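Side-chain contacts in putative lipase (Bacteroides thetaiotaomicron VPI-5482, PDB 3BZW), which belongs to the SGNH-hydrolase clan and may hydrolyse ester bonds of lipids such as lysophospholipids: residues P39-G43 against D44-K48; G145-N148 against I149-Q153; C191-I195 against D196-Q200. All coordinates share one frame; numbering follows the deposited sequence.

Contact 1 of 3, residues P39-G43 against D44-K48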
ATOM      1  N   PRO A  39      42.794  -2.845  20.381  1.00  7.26           N
ATOM      2  CA  PRO A  39      43.379  -3.890  21.231  1.00  8.40           C
ATOM      3  C   PRO A  39      43.290  -3.523  22.712  1.00  8.87           C
ATOM      4  O   PRO A  39      43.275  -4.396  23.579  1.00  8.67           O
ATOM      5  CB  PRO A  39      44.833  -3.950  20.754  1.00  8.27           C
ATOM      6  CG  PRO A  39      44.743  -3.510  19.322  1.00 11.22           C
ATOM      7  CD  PRO A  39      43.778  -2.359  19.397  1.00  7.11           C
ATOM      8  N   ASN A  40      43.227  -2.223  22.989  1.00  8.91           N
ATOM      9  CA  ASN A  40      43.175  -1.711  24.357  1.00 11.71           C
ATOM     10  C   ASN A  40      41.817  -1.756  25.052  1.00 11.71           C
ATOM     11  O   ASN A  40      41.723  -1.432  26.237  1.00 10.31           O
ATOM     12  CB  ASN A  40      43.678  -0.267  24.384  1.00 12.53           C
ATOM     13  CG  ASN A  40      45.149  -0.155  24.055  1.00 16.39           C
ATOM     14  OD1 ASN A  40      45.637   0.923  23.715  1.00 18.78           O
ATOM     15  ND2 ASN A  40      45.867  -1.265  24.161  1.00 16.08           N
ATOM     16  N   CYS A  41      40.767  -2.144  24.333  1.00 10.81           N
ATOM     17  CA  CYS A  41      39.433  -2.190  24.931  1.00 10.38           C
ATOM     18  C   CYS A  41      39.417  -3.165  26.107  1.00  9.24           C
ATOM     19  O   CYS A  41      39.420  -4.378  25.912  1.00  8.94           O
ATOM     20  CB  CYS A  41      38.394  -2.611  23.891  1.00 11.42           C
ATOM     21  SG  CYS A  41      36.687  -2.431  24.465  1.00 12.55           S
ATOM     22  N   TYR A  42      39.394  -2.620  27.323  1.00  7.41           N
ATOM     23  CA  TYR A  42      39.411  -3.417  28.552  1.00  7.38           C
ATOM     24  C   TYR A  42      40.689  -4.256  28.630  1.00  7.88           C
ATOM     25  O   TYR A  42      40.730  -5.308  29.271  1.00  8.35           O
ATOM     26  CB  TYR A  42      38.165  -4.305  28.636  1.00  7.64           C
ATOM     27  CG  TYR A  42      36.908  -3.532  28.980  1.00  7.10           C
ATOM     28  CD1 TYR A  42      36.735  -2.966  30.246  1.00  8.41           C
ATOM     29  CD2 TYR A  42      35.909  -3.334  28.031  1.00  9.81           C
ATOM     30  CE1 TYR A  42      35.592  -2.218  30.556  1.00  9.22           C
ATOM     31  CE2 TYR A  42      34.765  -2.589  28.327  1.00  9.05           C
ATOM     32  CZ  TYR A  42      34.611  -2.034  29.588  1.00 11.26           C
ATOM     33  OH  TYR A  42      33.484  -1.293  29.872  1.00  9.78           O
ATOM     34  N   GLY A  43      41.735  -3.762  27.972  1.00  8.07           N
ATOM     35  CA  GLY A  43      43.017  -4.443  27.967  1.00  8.68           C
ATOM     36  C   GLY A  43      42.954  -5.900  27.557  1.00  9.17           C
ATOM     37  O   GLY A  43      42.350  -6.249  26.542  1.00  8.43           O
ATOM     38  N   ASP A  44      43.580  -6.754  28.356  1.00  8.55           N
ATOM     39  CA  ASP A  44      43.606  -8.181  28.077  1.00 10.65           C
ATOM     40  C   ASP A  44      42.359  -8.915  28.551  1.00  8.81           C
ATOM     41  O   ASP A  44      42.300 -10.141  28.489  1.00  8.22           O
ATOM     42  CB  ASP A  44      44.840  -8.825  28.710  1.00 15.35           C
ATOM     43  CG  ASP A  44      46.136  -8.240  28.184  1.00 18.99           C
ATOM     44  OD1 ASP A  44      46.237  -8.025  26.956  1.00 21.22           O
ATOM     45  OD2 ASP A  44      47.055  -8.005  28.997  1.00 22.92           O
ATOM     46  N   ASN A  45      41.365  -8.174  29.033  1.00  7.51           N
ATOM     47  CA  ASN A  45      40.133  -8.804  29.489  1.00  6.99           C
ATOM     48  C   ASN A  45      39.288  -9.258  28.304  1.00  7.18           C
ATOM     49  O   ASN A  45      38.372 -10.070  28.456  1.00  6.63           O
ATOM     50  CB  ASN A  45      39.323  -7.842  30.357  1.00  6.66           C
ATOM     51  CG  ASN A  45      39.979  -7.583  31.692  1.00  7.44           C
ATOM     52  OD1 ASN A  45      40.556  -6.518  31.922  1.00  8.99           O
ATOM     53  ND2 ASN A  45      39.910  -8.567  32.578  1.00  5.29           N
ATOM     54  N   ILE A  46      39.605  -8.729  27.128  1.00  5.51           N
ATOM     55  CA  ILE A  46      38.882  -9.075  25.911  1.00  5.88           C
ATOM     56  C   ILE A  46      39.819  -9.495  24.783  1.00  7.09           C
ATOM     57  O   ILE A  46      40.771  -8.786  24.458  1.00  6.96           O
ATOM     58  CB  ILE A  46      38.038  -7.880  25.393  1.00  5.56           C
ATOM     59  CG1 ILE A  46      36.969  -7.503  26.421  1.00  5.13           C
ATOM     60  CG2 ILE A  46      37.392  -8.237  24.053  1.00  5.79           C
ATOM     61  CD1 ILE A  46      36.148  -6.291  26.028  1.00  3.31           C
ATOM     62  N   LYS A  47      39.547 -10.659  24.201  1.00  7.06           N
ATOM     63  CA  LYS A  47      40.321 -11.151  23.066  1.00  7.72           C
ATOM     64  C   LYS A  47      39.488 -10.696  21.870  1.00  7.06           C
ATOM     65  O   LYS A  47      38.316 -11.065  21.750  1.00  5.83           O
ATOM     66  CB  LYS A  47      40.425 -12.676  23.106  1.00  7.72           C
ATOM     67  CG  LYS A  47      41.277 -13.278  21.997  1.00  8.80           C
ATOM     68  CD  LYS A  47      41.474 -14.770  22.216  1.00 12.57           C
ATOM     69  CE  LYS A  47      42.340 -15.384  21.130  1.00 14.46           C
ATOM     70  NZ  LYS A  47      42.519 -16.848  21.339  1.00 15.47           N
ATOM     71  N   LYS A  48      40.086  -9.885  21.002  1.00  5.90           N
ATOM     72  CA  LYS A  48      39.374  -9.340  19.846  1.00  6.82           C
ATOM     73  C   LYS A  48      39.214 -10.263  18.637  1.00  6.95           C
ATOM     74  O   LYS A  48      39.991 -11.202  18.440  1.00  5.30           O
ATOM     75  CB  LYS A  48      40.018  -8.014  19.421  1.00  4.85           C
ATOM     76  CG  LYS A  48      39.765  -6.859  20.404  1.00  7.33           C
ATOM     77  CD  LYS A  48      40.540  -7.018  21.718  1.00  4.61           C
ATOM     78  CE  LYS A  48      40.188  -5.916  22.714  1.00  8.36           C
ATOM     79  NZ  LYS A  48      41.002  -6.000  23.970  1.00  7.82           N
TER
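Asn45 N donates to Tyr42 O over 2.9 Å just after a type II beta turn from Asn40 to Gly43, and these bends bring Lys48 back across Pro39, with Lys48 CA 6.9 Å from Pro39 CA. Gly43 fits its place because its phi is positive, which favours glycine. The ammonium of Lys48 is folded into this loop. Its chain turns about the CB-CG bond (chi2 71°) and is extended beyond, which carries NZ to three carbonyl oxygens: Pro39 O at 2.8 Å, Cys41 O at 3.0 Å and Ile46 O at 2.8 Å. NZ stands above the carbonyl plane of Pro39 and is tilted about 30° from the other two. The loop joins strand 28-33 to helix 49-57 in the alpha/beta fold of SGNH hydrolases, and Lys48 also serves as N-cap residue of that helix. A methionine in its place would probably leave these carbonyls without their shared donor and the loop less firmly closed. On another side, Ile46 CD1 meets Tyr42 CD2 at 3.6 Å, approaching the ring obliquely, and lies 4.2 Å from Cys41 SG. The tyrosine hydroxyl bonds to Asp239, and its ring stacks with Tyr234.

Contact 2 of 3, residues G145-N148 against I149-Q153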
ATOM      1  N   GLY A 145      28.602  12.335   4.393  1.00  5.05           N
ATOM      2  CA  GLY A 145      29.759  13.062   3.897  1.00  5.77           C
ATOM      3  C   GLY A 145      31.040  12.362   4.310  1.00  5.71           C
ATOM      4  O   GLY A 145      31.990  12.270   3.533  1.00  5.73           O
ATOM      5  N   ARG A 146      31.066  11.864   5.544  1.00  5.40           N
ATOM      6  CA  ARG A 146      32.239  11.165   6.061  1.00  5.68           C
ATOM      7  C   ARG A 146      32.470   9.852   5.322  1.00  5.28           C
ATOM      8  O   ARG A 146      33.612   9.448   5.096  1.00  4.54           O
ATOM      9  CB  ARG A 146      32.071  10.889   7.558  1.00  6.03           C
ATOM     10  CG  ARG A 146      32.053  12.144   8.409  1.00  6.96           C
ATOM     11  CD  ARG A 146      31.846  11.808   9.877  1.00  6.51           C
ATOM     12  NE  ARG A 146      31.944  12.998  10.717  1.00  8.63           N
ATOM     13  CZ  ARG A 146      32.012  12.968  12.043  1.00 10.40           C
ATOM     14  NH1 ARG A 146      31.992  11.804  12.679  1.00 10.70           N
ATOM     15  NH2 ARG A 146      32.104  14.099  12.732  1.00 10.16           N
ATOM     16  N   ILE A 147      31.384   9.179   4.955  1.00  5.26           N
ATOM     17  CA  ILE A 147      31.505   7.922   4.232  1.00  5.32           C
ATOM     18  C   ILE A 147      32.045   8.209   2.829  1.00  6.37           C
ATOM     19  O   ILE A 147      32.886   7.466   2.318  1.00  4.46           O
ATOM     20  CB  ILE A 147      30.143   7.188   4.151  1.00  5.30           C
ATOM     21  CG1 ILE A 147      29.739   6.710   5.551  1.00  5.07           C
ATOM     22  CG2 ILE A 147      30.239   5.995   3.207  1.00  5.83           C
ATOM     23  CD1 ILE A 147      28.346   6.093   5.630  1.00  4.43           C
ATOM     24  N   ASN A 148      31.572   9.290   2.213  1.00  5.96           N
ATOM     25  CA  ASN A 148      32.045   9.656   0.880  1.00  5.55           C
ATOM     26  C   ASN A 148      33.550   9.912   0.923  1.00  5.26           C
ATOM     27  O   ASN A 148      34.299   9.412   0.082  1.00  5.08           O
ATOM     28  CB  ASN A 148      31.336  10.916   0.367  1.00  5.18           C
ATOM     29  CG  ASN A 148      29.900  10.656  -0.048  1.00  5.92           C
ATOM     30  OD1 ASN A 148      29.516   9.523  -0.346  1.00  5.33           O
ATOM     31  ND2 ASN A 148      29.101  11.716  -0.093  1.00  5.93           N
ATOM     32  N   ILE A 149      33.985  10.698   1.905  1.00  4.74           N
ATOM     33  CA  ILE A 149      35.404  11.017   2.066  1.00  5.38           C
ATOM     34  C   ILE A 149      36.209   9.753   2.388  1.00  6.19           C
ATOM     35  O   ILE A 149      37.280   9.519   1.817  1.00  4.85           O
ATOM     36  CB  ILE A 149      35.624  12.032   3.214  1.00  6.98           C
ATOM     37  CG1 ILE A 149      35.029  13.390   2.834  1.00  7.59           C
ATOM     38  CG2 ILE A 149      37.114  12.147   3.528  1.00  7.15           C
ATOM     39  CD1 ILE A 149      34.987  14.398   3.977  1.00 10.23           C
ATOM     40  N   GLY A 150      35.683   8.945   3.303  1.00  5.46           N
ATOM     41  CA  GLY A 150      36.362   7.724   3.707  1.00  6.13           C
ATOM     42  C   GLY A 150      36.558   6.683   2.619  1.00  7.09           C
ATOM     43  O   GLY A 150      37.660   6.156   2.446  1.00  6.86           O
ATOM     44  N   ILE A 151      35.496   6.366   1.888  1.00  5.99           N
ATOM     45  CA  ILE A 151      35.611   5.378   0.827  1.00  6.40           C
ATOM     46  C   ILE A 151      36.492   5.907  -0.307  1.00  7.02           C
ATOM     47  O   ILE A 151      37.225   5.146  -0.938  1.00  6.80           O
ATOM     48  CB  ILE A 151      34.220   4.959   0.299  1.00  4.95           C
ATOM     49  CG1 ILE A 151      33.446   4.249   1.422  1.00  7.00           C
ATOM     50  CG2 ILE A 151      34.365   4.019  -0.889  1.00  5.06           C
ATOM     51  CD1 ILE A 151      32.062   3.760   1.031  1.00  6.87           C
ATOM     52  N   THR A 152      36.432   7.212  -0.555  1.00  6.83           N
ATOM     53  CA  THR A 152      37.260   7.814  -1.594  1.00  6.61           C
ATOM     54  C   THR A 152      38.736   7.586  -1.270  1.00  7.03           C
ATOM     55  O   THR A 152      39.505   7.115  -2.112  1.00  6.33           O
ATOM     56  CB  THR A 152      36.997   9.332  -1.702  1.00  9.22           C
ATOM     57  OG1 THR A 152      35.709   9.548  -2.292  1.00  9.83           O
ATOM     58  CG2 THR A 152      38.069  10.011  -2.553  1.00 10.78           C
ATOM     59  N   GLN A 153      39.121   7.912  -0.040  1.00  7.46           N
ATOM     60  CA  GLN A 153      40.501   7.753   0.404  1.00  7.73           C
ATOM     61  C   GLN A 153      40.923   6.286   0.435  1.00  8.17           C
ATOM     62  O   GLN A 153      42.058   5.954   0.093  1.00  8.29           O
ATOM     63  CB  GLN A 153      40.685   8.393   1.782  1.00  8.46           C
ATOM     64  CG  GLN A 153      40.479   9.904   1.763  1.00 12.60           C
ATOM     65  CD  GLN A 153      41.441  10.604   0.811  1.00 16.53           C
ATOM     66  OE1 GLN A 153      41.093  11.604   0.180  1.00 20.50           O
ATOM     67  NE2 GLN A 153      42.656  10.082   0.711  1.00 17.04           N
TER
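Ile147 and Ile151 stand one turn apart and run alongside each other in the same direction, with CG2 of Ile147 3.6 Å from CD1 of Ile151. This is the tightly packed side: both branched side chains rest on Ala205 of helix 195-210, and Ile151 also reaches Trp209. In Ile151, CG1 lies anti to the carbonyl carbon (chi1 -65°), which extends CD1 back toward the preceding turn. The segment is the middle of helix 143-157, held by regular i to i+4 bonds such as Ile151 N to Ile147 O, 2.9 Å and nearly straight at 174°. At Gly150 a CB would lie close to Arg146 O. Asn148 O accepts two donors from Thr152, the backbone N at 3.1 Å and OG1 at 2.8 Å, which arrive from opposite faces of its carbonyl plane; the threonine hydroxyl is thus satisfied within the helix. The buried amide of Asn148 turns to Trp209 NE1 and to the carbonyls of Val137 and Trp110. Ile149 lies on the partly exposed side and meets no side chain of the preceding turn, its CG1 resting instead against the backbone at Gly145 O, 3.3 Å away. On this looser side Ile149 touches Pro75 of helix 74-85, while Arg146 points away to Gln70 and a salt bridge with Asp100.

Contact 3 of 3, residues C191-I195 against D196-Q200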
ATOM      1  N   CYS A 191      20.406  14.129  17.429  1.00  9.79           N
ATOM      2  CA  CYS A 191      19.939  14.791  16.220  1.00  9.22           C
ATOM      3  C   CYS A 191      18.718  14.101  15.617  1.00  8.25           C
ATOM      4  O   CYS A 191      18.457  14.208  14.423  1.00  9.01           O
ATOM      5  CB  CYS A 191      21.073  14.951  15.184  1.00 10.20           C
ATOM      6  SG  CYS A 191      21.912  13.469  14.591  1.00 10.30           S
ATOM      7  N   GLY A 192      17.975  13.404  16.473  1.00  8.35           N
ATOM      8  CA  GLY A 192      16.749  12.737  16.064  1.00  7.47           C
ATOM      9  C   GLY A 192      16.857  11.521  15.169  1.00  7.08           C
ATOM     10  O   GLY A 192      15.970  11.267  14.358  1.00  5.94           O
ATOM     11  N   GLU A 193      17.926  10.752  15.323  1.00  6.73           N
ATOM     12  CA  GLU A 193      18.121   9.564  14.501  1.00  6.22           C
ATOM     13  C   GLU A 193      18.292   8.309  15.349  1.00  5.99           C
ATOM     14  O   GLU A 193      18.839   8.360  16.454  1.00  5.58           O
ATOM     15  CB  GLU A 193      19.364   9.738  13.619  1.00  6.23           C
ATOM     16  CG  GLU A 193      19.300  10.905  12.642  1.00  5.31           C
ATOM     17  CD  GLU A 193      18.532  10.583  11.375  1.00  7.18           C
ATOM     18  OE1 GLU A 193      17.920   9.496  11.291  1.00  7.87           O
ATOM     19  OE2 GLU A 193      18.540  11.429  10.456  1.00  6.73           O
ATOM     20  N   TYR A 194      17.798   7.184  14.841  1.00  4.77           N
ATOM     21  CA  TYR A 194      17.967   5.918  15.537  1.00  6.35           C
ATOM     22  C   TYR A 194      19.247   5.330  14.961  1.00  5.67           C
ATOM     23  O   TYR A 194      19.696   5.747  13.893  1.00  6.77           O
ATOM     24  CB  TYR A 194      16.801   4.958  15.258  1.00  5.42           C
ATOM     25  CG  TYR A 194      15.504   5.319  15.950  1.00  6.80           C
ATOM     26  CD1 TYR A 194      14.418   5.815  15.227  1.00  6.46           C
ATOM     27  CD2 TYR A 194      15.357   5.150  17.331  1.00  6.38           C
ATOM     28  CE1 TYR A 194      13.217   6.133  15.859  1.00  5.55           C
ATOM     29  CE2 TYR A 194      14.156   5.466  17.972  1.00  5.16           C
ATOM     30  CZ  TYR A 194      13.091   5.958  17.227  1.00  7.69           C
ATOM     31  OH  TYR A 194      11.904   6.284  17.852  1.00  7.01           O
ATOM     32  N   ILE A 195      19.835   4.369  15.665  1.00  4.68           N
ATOM     33  CA  ILE A 195      21.057   3.721  15.201  1.00  4.47           C
ATOM     34  C   ILE A 195      20.857   3.206  13.771  1.00  5.63           C
ATOM     35  O   ILE A 195      21.808   3.126  12.990  1.00  3.77           O
ATOM     36  CB  ILE A 195      21.440   2.543  16.149  1.00  5.40           C
ATOM     37  CG1 ILE A 195      22.729   1.865  15.676  1.00  4.18           C
ATOM     38  CG2 ILE A 195      20.308   1.532  16.209  1.00  3.89           C
ATOM     39  CD1 ILE A 195      23.969   2.747  15.751  1.00  3.84           C
ATOM     40  N   ASP A 196      19.605   2.879  13.440  1.00  5.03           N
ATOM     41  CA  ASP A 196      19.223   2.369  12.117  1.00  5.62           C
ATOM     42  C   ASP A 196      19.808   3.171  10.956  1.00  4.99           C
ATOM     43  O   ASP A 196      20.312   2.606   9.986  1.00  4.09           O
ATOM     44  CB  ASP A 196      17.699   2.391  11.961  1.00  7.22           C
ATOM     45  CG  ASP A 196      16.981   1.631  13.051  1.00  8.41           C
ATOM     46  OD1 ASP A 196      17.540   1.485  14.157  1.00  5.83           O
ATOM     47  OD2 ASP A 196      15.837   1.194  12.798  1.00 10.84           O
ATOM     48  N   ALA A 197      19.703   4.493  11.049  1.00  5.70           N
ATOM     49  CA  ALA A 197      20.191   5.379   9.997  1.00  5.26           C
ATOM     50  C   ALA A 197      21.679   5.204   9.725  1.00  5.91           C
ATOM     51  O   ALA A 197      22.123   5.302   8.581  1.00  5.14           O
ATOM     52  CB  ALA A 197      19.902   6.827  10.368  1.00  5.81           C
ATOM     53  N   TYR A 198      22.443   4.940  10.779  1.00  5.51           N
ATOM     54  CA  TYR A 198      23.882   4.779  10.651  1.00  5.61           C
ATOM     55  C   TYR A 198      24.253   3.406  10.110  1.00  4.64           C
ATOM     56  O   TYR A 198      25.306   3.236   9.513  1.00  5.84           O
ATOM     57  CB  TYR A 198      24.540   5.053  12.006  1.00  5.25           C
ATOM     58  CG  TYR A 198      24.237   6.452  12.495  1.00  7.01           C
ATOM     59  CD1 TYR A 198      25.095   7.520  12.204  1.00  7.94           C
ATOM     60  CD2 TYR A 198      23.040   6.731  13.157  1.00  6.18           C
ATOM     61  CE1 TYR A 198      24.760   8.832  12.553  1.00  6.71           C
ATOM     62  CE2 TYR A 198      22.696   8.036  13.510  1.00  6.20           C
ATOM     63  CZ  TYR A 198      23.556   9.080  13.202  1.00  6.90           C
ATOM     64  OH  TYR A 198      23.193  10.369  13.518  1.00  6.72           O
ATOM     65  N   VAL A 199      23.371   2.434  10.309  1.00  5.44           N
ATOM     66  CA  VAL A 199      23.585   1.086   9.805  1.00  5.85           C
ATOM     67  C   VAL A 199      23.233   1.080   8.311  1.00  6.18           C
ATOM     68  O   VAL A 199      24.001   0.603   7.471  1.00  3.84           O
ATOM     69  CB  VAL A 199      22.675   0.075  10.550  1.00  6.33           C
ATOM     70  CG1 VAL A 199      22.725  -1.282   9.874  1.00  6.63           C
ATOM     71  CG2 VAL A 199      23.120  -0.041  12.002  1.00  6.73           C
ATOM     72  N   GLN A 200      22.073   1.640   7.989  1.00  5.83           N
ATOM     73  CA  GLN A 200      21.604   1.679   6.608  1.00  5.38           C
ATOM     74  C   GLN A 200      22.488   2.468   5.645  1.00  5.96           C
ATOM     75  O   GLN A 200      22.649   2.071   4.491  1.00  5.02           O
ATOM     76  CB  GLN A 200      20.169   2.203   6.561  1.00  6.60           C
ATOM     77  CG  GLN A 200      19.152   1.281   7.252  1.00  7.81           C
ATOM     78  CD  GLN A 200      19.188  -0.150   6.728  1.00 10.06           C
ATOM     79  OE1 GLN A 200      19.169  -0.382   5.518  1.00  7.52           O
ATOM     80  NE2 GLN A 200      19.229  -1.118   7.644  1.00 10.50           N
TER
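Glu193 and Cys191 meet Tyr198 in a local contact at the N-terminal end of helix 195-210, where the loop after strand 180-182 turns into the first helical turn of this SGNH-hydrolase fold. The backbone makes the turn with bonds from Ala197 N to Tyr194 O, 3.1 Å, and from both Tyr198 N and Val199 N to Ile195 O. The two donors differ in approach: Val199 N lies in the carbonyl plane, whereas Tyr198 N stands above it. Ile195 O also lies at the edge of the Tyr198 ring, in its plane. With CG anti to the carbonyl carbon (chi1 -59°), that ring reaches back beside the loop. Glu193 CB approaches Tyr198 CE2 at 3.7 Å, and Cys191 SG lies 3.5 Å from Tyr198 OH. The Glu193 chain bends at chi2, bringing OE1 to 3.5 Å from Ala197 CB; its carboxylate plane is turned 85° from the tyrosine ring. A small alanine suits a spot overhung by this acid. Farther along, Ile195 CG1 packs at 4.2 Å on Val199 CG2. Tyr194 and Asp196 face a second subunit: Asp196 forms a salt bridge with Arg134 of that subunit, and Tyr194 bonds to its Glu113. The Tyr198 hydroxyl binds Val105 O and Asn189 ND2. This chemistry is consistent with a helix start held within the chain by a tyrosine hydroxyl and across the subunit interface by an acid paired with an arginine.

Overall arrangement
From the N terminus, contact 1 comes first, closing the loop between strand 28-33 and helix 49-57. The chain then supplies further strands and helices before contact 2, which lies wholly within helix 143-157, and contact 3 follows, closing the passage from the loop after strand 180-182 into helix 195-210. The three are in series; none nests in or crosses another. Contacts 1 and 2 lie on opposite sides of the chain's centre, their own centres 28 Å apart. Contacts 2 and 3 come within about 6 Å at their nearest atoms without touching, and are linked through helix 195-210, which begins in contact 3 and later packs against contact 2.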